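Local coordinates for protein glucanase (Klebsiella pneumoniae, PDB 5GY3) that probably hydrolyses internal beta-1,4-glucosidic bonds in cellulose and related beta-glucans, as a family 8 endoglucanase, at residues V124-G136 with L142-I154. Numbering follows the deposited sequence.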
# COMPACT_ATOMS: atom_id res chain seq x y z
N VAL A 124 -9.13 11.38 -7.15
CA VAL A 124 -9.87 10.52 -8.07
C VAL A 124 -10.33 11.36 -9.25
O VAL A 124 -10.95 12.42 -9.06
CB VAL A 124 -11.05 9.83 -7.37
CG1 VAL A 124 -11.97 9.18 -8.42
CG2 VAL A 124 -10.52 8.77 -6.43
N VAL A 125 -10.01 10.90 -10.45
CA VAL A 125 -10.37 11.62 -11.67
C VAL A 125 -11.05 10.66 -12.63
O VAL A 125 -10.96 9.44 -12.51
CB VAL A 125 -9.15 12.29 -12.34
CG1 VAL A 125 -8.49 13.29 -11.38
CG2 VAL A 125 -8.15 11.24 -12.79
N THR A 126 -11.77 11.25 -13.59
CA THR A 126 -12.35 10.52 -14.70
C THR A 126 -11.35 10.53 -15.85
O THR A 126 -10.94 11.60 -16.30
CB THR A 126 -13.66 11.17 -15.14
OG1 THR A 126 -14.52 11.32 -14.01
CG2 THR A 126 -14.35 10.31 -16.19
N PHE A 127 -10.99 9.34 -16.35
CA PHE A 127 -9.96 9.24 -17.39
C PHE A 127 -10.11 7.90 -18.10
O PHE A 127 -10.32 6.88 -17.45
CB PHE A 127 -8.56 9.36 -16.78
CG PHE A 127 -7.48 9.72 -17.76
CD1 PHE A 127 -7.25 11.05 -18.09
CD2 PHE A 127 -6.68 8.75 -18.32
CE1 PHE A 127 -6.23 11.40 -18.99
CE2 PHE A 127 -5.67 9.08 -19.21
CZ PHE A 127 -5.44 10.42 -19.54
N ALA A 128 -10.00 7.92 -19.44
CA ALA A 128 -10.15 6.70 -20.25
C ALA A 128 -11.45 5.96 -19.92
O ALA A 128 -11.51 4.72 -19.93
CB ALA A 128 -8.93 5.79 -20.09
N GLY A 129 -12.50 6.71 -19.63
CA GLY A 129 -13.80 6.11 -19.37
C GLY A 129 -13.98 5.47 -18.02
O GLY A 129 -14.95 4.73 -17.82
N ARG A 130 -13.07 5.72 -17.07
CA ARG A 130 -13.14 5.09 -15.75
C ARG A 130 -12.76 6.10 -14.68
O ARG A 130 -12.17 7.15 -14.95
CB ARG A 130 -12.20 3.88 -15.68
CG ARG A 130 -12.71 2.74 -16.54
CD ARG A 130 -12.06 1.45 -16.20
NE ARG A 130 -12.44 0.40 -17.15
CZ ARG A 130 -13.48 -0.41 -17.00
NH1 ARG A 130 -14.28 -0.29 -15.95
NH2 ARG A 130 -13.71 -1.35 -17.91
N GLN A 131 -13.14 5.78 -13.43
CA GLN A 131 -12.66 6.50 -12.26
C GLN A 131 -11.33 5.89 -11.85
O GLN A 131 -11.22 4.67 -11.72
CB GLN A 131 -13.65 6.40 -11.10
CG GLN A 131 -15.02 7.00 -11.41
CD GLN A 131 -14.93 8.47 -11.74
OE1 GLN A 131 -14.79 9.31 -10.85
NE2 GLN A 131 -15.01 8.80 -13.03
N VAL A 132 -10.32 6.74 -11.66
CA VAL A 132 -8.97 6.29 -11.31
C VAL A 132 -8.43 7.17 -10.19
O VAL A 132 -8.66 8.38 -10.17
CB VAL A 132 -8.01 6.29 -12.53
CG1 VAL A 132 -8.64 5.60 -13.72
CG2 VAL A 132 -7.66 7.69 -12.93
N MET A 133 -7.69 6.55 -9.26
CA MET A 133 -7.01 7.27 -8.19
C MET A 133 -5.57 7.56 -8.61
O MET A 133 -4.80 6.63 -8.91
CB MET A 133 -7.02 6.46 -6.90
CG MET A 133 -6.26 7.15 -5.77
SD MET A 133 -6.28 6.22 -4.22
CE MET A 133 -8.00 6.43 -3.73
N LEU A 134 -5.22 8.84 -8.65
CA LEU A 134 -3.86 9.27 -8.94
C LEU A 134 -2.93 8.91 -7.78
O LEU A 134 -3.36 8.83 -6.63
CB LEU A 134 -3.82 10.78 -9.15
CG LEU A 134 -4.65 11.36 -10.31
CD1 LEU A 134 -4.76 12.85 -10.19
CD2 LEU A 134 -4.00 10.98 -11.62
N PRO A 135 -1.63 8.70 -8.06
CA PRO A 135 -0.68 8.43 -6.96
C PRO A 135 -0.48 9.63 -6.03
O PRO A 135 -0.02 9.44 -4.90
CB PRO A 135 0.63 8.09 -7.68
CG PRO A 135 0.20 7.64 -9.06
CD PRO A 135 -1.02 8.47 -9.38
N GLY A 136 -0.78 10.83 -6.51
CA GLY A 136 -0.69 12.04 -5.72
C GLY A 136 -1.44 13.15 -6.43
O GLY A 136 -1.73 13.04 -7.63
N LEU A 142 -0.26 13.83 -16.56
CA LEU A 142 0.28 14.30 -17.81
C LEU A 142 -0.94 14.46 -18.71
O LEU A 142 -2.03 13.98 -18.37
CB LEU A 142 1.34 13.32 -18.32
CG LEU A 142 2.63 13.20 -17.46
CD1 LEU A 142 2.43 12.58 -16.08
CD2 LEU A 142 3.69 12.39 -18.18
N ASN A 143 -0.81 15.20 -19.79
CA ASN A 143 -2.03 15.63 -20.46
C ASN A 143 -2.87 14.45 -20.95
O ASN A 143 -3.96 14.19 -20.42
CB ASN A 143 -1.67 16.57 -21.60
CG ASN A 143 -0.78 17.72 -21.15
OD1 ASN A 143 -1.05 18.36 -20.12
ND2 ASN A 143 0.30 17.97 -21.89
N ASP A 144 -2.36 13.70 -21.92
CA ASP A 144 -3.10 12.55 -22.43
C ASP A 144 -2.67 11.24 -21.79
O ASP A 144 -3.11 10.18 -22.24
CB ASP A 144 -2.97 12.48 -23.96
CG ASP A 144 -1.56 12.18 -24.43
OD1 ASP A 144 -0.60 12.43 -23.67
OD2 ASP A 144 -1.41 11.72 -25.57
N HIS A 145 -1.84 11.29 -20.75
CA HIS A 145 -1.46 10.11 -19.98
C HIS A 145 -1.58 10.42 -18.49
O HIS A 145 -1.33 11.54 -18.06
CB HIS A 145 -0.01 9.68 -20.24
CG HIS A 145 0.22 9.15 -21.62
ND1 HIS A 145 0.38 9.98 -22.71
CD2 HIS A 145 0.34 7.89 -22.08
CE1 HIS A 145 0.59 9.25 -23.79
NE2 HIS A 145 0.56 7.97 -23.43
N LEU A 146 -1.93 9.40 -17.72
CA LEU A 146 -1.75 9.42 -16.28
C LEU A 146 -0.69 8.40 -15.90
O LEU A 146 -0.68 7.28 -16.42
CB LEU A 146 -3.04 9.10 -15.53
CG LEU A 146 -4.27 9.94 -15.84
CD1 LEU A 146 -5.43 9.46 -14.97
CD2 LEU A 146 -3.96 11.40 -15.61
N ASN A 147 0.21 8.78 -15.00
CA ASN A 147 1.15 7.84 -14.41
C ASN A 147 0.52 7.28 -13.15
O ASN A 147 0.34 8.00 -12.17
CB ASN A 147 2.48 8.52 -14.12
CG ASN A 147 3.33 8.65 -15.37
OD1 ASN A 147 3.13 7.91 -16.34
ND2 ASN A 147 4.29 9.58 -15.36
N LEU A 148 0.16 6.00 -13.19
CA LEU A 148 -0.54 5.35 -12.10
C LEU A 148 0.38 4.35 -11.42
O LEU A 148 1.37 3.90 -11.99
CB LEU A 148 -1.79 4.63 -12.61
CG LEU A 148 -2.78 5.48 -13.41
CD1 LEU A 148 -3.93 4.59 -13.88
CD2 LEU A 148 -3.30 6.62 -12.54
N ASN A 149 0.04 4.01 -10.18
CA ASN A 149 0.75 2.97 -9.45
C ASN A 149 -0.31 1.97 -8.98
O ASN A 149 -1.06 2.26 -8.03
CB ASN A 149 1.53 3.56 -8.28
CG ASN A 149 2.45 2.55 -7.62
OD1 ASN A 149 2.06 1.40 -7.42
ND2 ASN A 149 3.67 2.96 -7.31
N PRO A 150 -0.45 0.83 -9.65
CA PRO A 150 -1.53 -0.09 -9.27
C PRO A 150 -1.40 -0.65 -7.87
O PRO A 150 -2.40 -1.13 -7.33
CB PRO A 150 -1.46 -1.20 -10.33
CG PRO A 150 -0.09 -1.09 -10.94
CD PRO A 150 0.22 0.41 -10.89
N SER A 151 -0.21 -0.59 -7.26
CA SER A 151 -0.08 -0.98 -5.86
C SER A 151 -0.71 0.04 -4.91
O SER A 151 -0.78 -0.23 -3.71
CB SER A 151 1.40 -1.18 -5.50
OG SER A 151 2.05 0.02 -5.15
N TYR A 152 -1.18 1.18 -5.42
CA TYR A 152 -2.00 2.10 -4.64
C TYR A 152 -3.49 1.81 -4.75
O TYR A 152 -4.31 2.52 -4.14
CB TYR A 152 -1.75 3.57 -5.05
CG TYR A 152 -0.36 4.14 -4.83
CD1 TYR A 152 0.74 3.33 -4.63
CD2 TYR A 152 -0.17 5.52 -4.83
CE1 TYR A 152 2.02 3.87 -4.44
CE2 TYR A 152 1.10 6.07 -4.65
CZ TYR A 152 2.18 5.24 -4.45
OH TYR A 152 3.44 5.76 -4.26
N PHE A 153 -3.88 0.79 -5.53
CA PHE A 153 -5.29 0.36 -5.58
C PHE A 153 -5.54 -0.56 -4.39
O PHE A 153 -5.54 -1.79 -4.51
CB PHE A 153 -5.63 -0.37 -6.88
CG PHE A 153 -5.37 0.39 -8.16
CD1 PHE A 153 -4.99 1.72 -8.18
CD2 PHE A 153 -5.53 -0.27 -9.38
CE1 PHE A 153 -4.75 2.38 -9.40
CE2 PHE A 153 -5.30 0.38 -10.59
CZ PHE A 153 -4.91 1.70 -10.59
N ILE A 154 -5.77 0.03 -3.22
CA ILE A 154 -5.82 -0.76 -1.97
C ILE A 154 -7.25 -1.27 -1.82
O ILE A 154 -8.08 -0.75 -1.07
CB ILE A 154 -5.33 0.04 -0.76
CG1 ILE A 154 -3.95 0.62 -1.08
CG2 ILE A 154 -5.25 -0.88 0.47
CD1 ILE A 154 -3.31 1.41 0.05
O HOH W 1 -2.30 5.06 -8.76
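Leu146 is the knob of this contact, rising from strand 145-148 into a hollow on the beta hairpin 124-133. The hollow is lined by Phe127, Val125, Val132 and Leu134. Leu146 CG lies 3.6 Å from the centroid of the Phe127 ring and only 7° off the normal, a CH-pi contact in which a branched leucine suits the broad aromatic face. Leu146 CD1 goes deeper, to 3.5 Å from Val132 CG2, where the short, beta-branched valines set methyls directly against it as a close-fitting floor; Leu146 CD2 meets Leu134 CD2 at 4.0 Å. With CG anti to the backbone N (chi1 -161°), the Phe127 ring is laid over Leu146, its edge facing Asn143 O in plane.

Further along, Pro135 is a rigid wedge. Pro135 CG presses to 3.1 Å from Asn147 O, a buried carbonyl without a polar partner, while Pro135 CB abuts Tyr152 CE2 at 3.7 Å. A water bridges the backbones, donating to Met133 O and accepting from Asn149 N.

In the (alpha/alpha)6 barrel of family 8, this small beta region packs against the helices: the hairpin rests on helix 167-183, strand 145-148 pairs with strand 196-199, and Tyr152 touches Asp87, the predicted nucleophile, on helix 86-103.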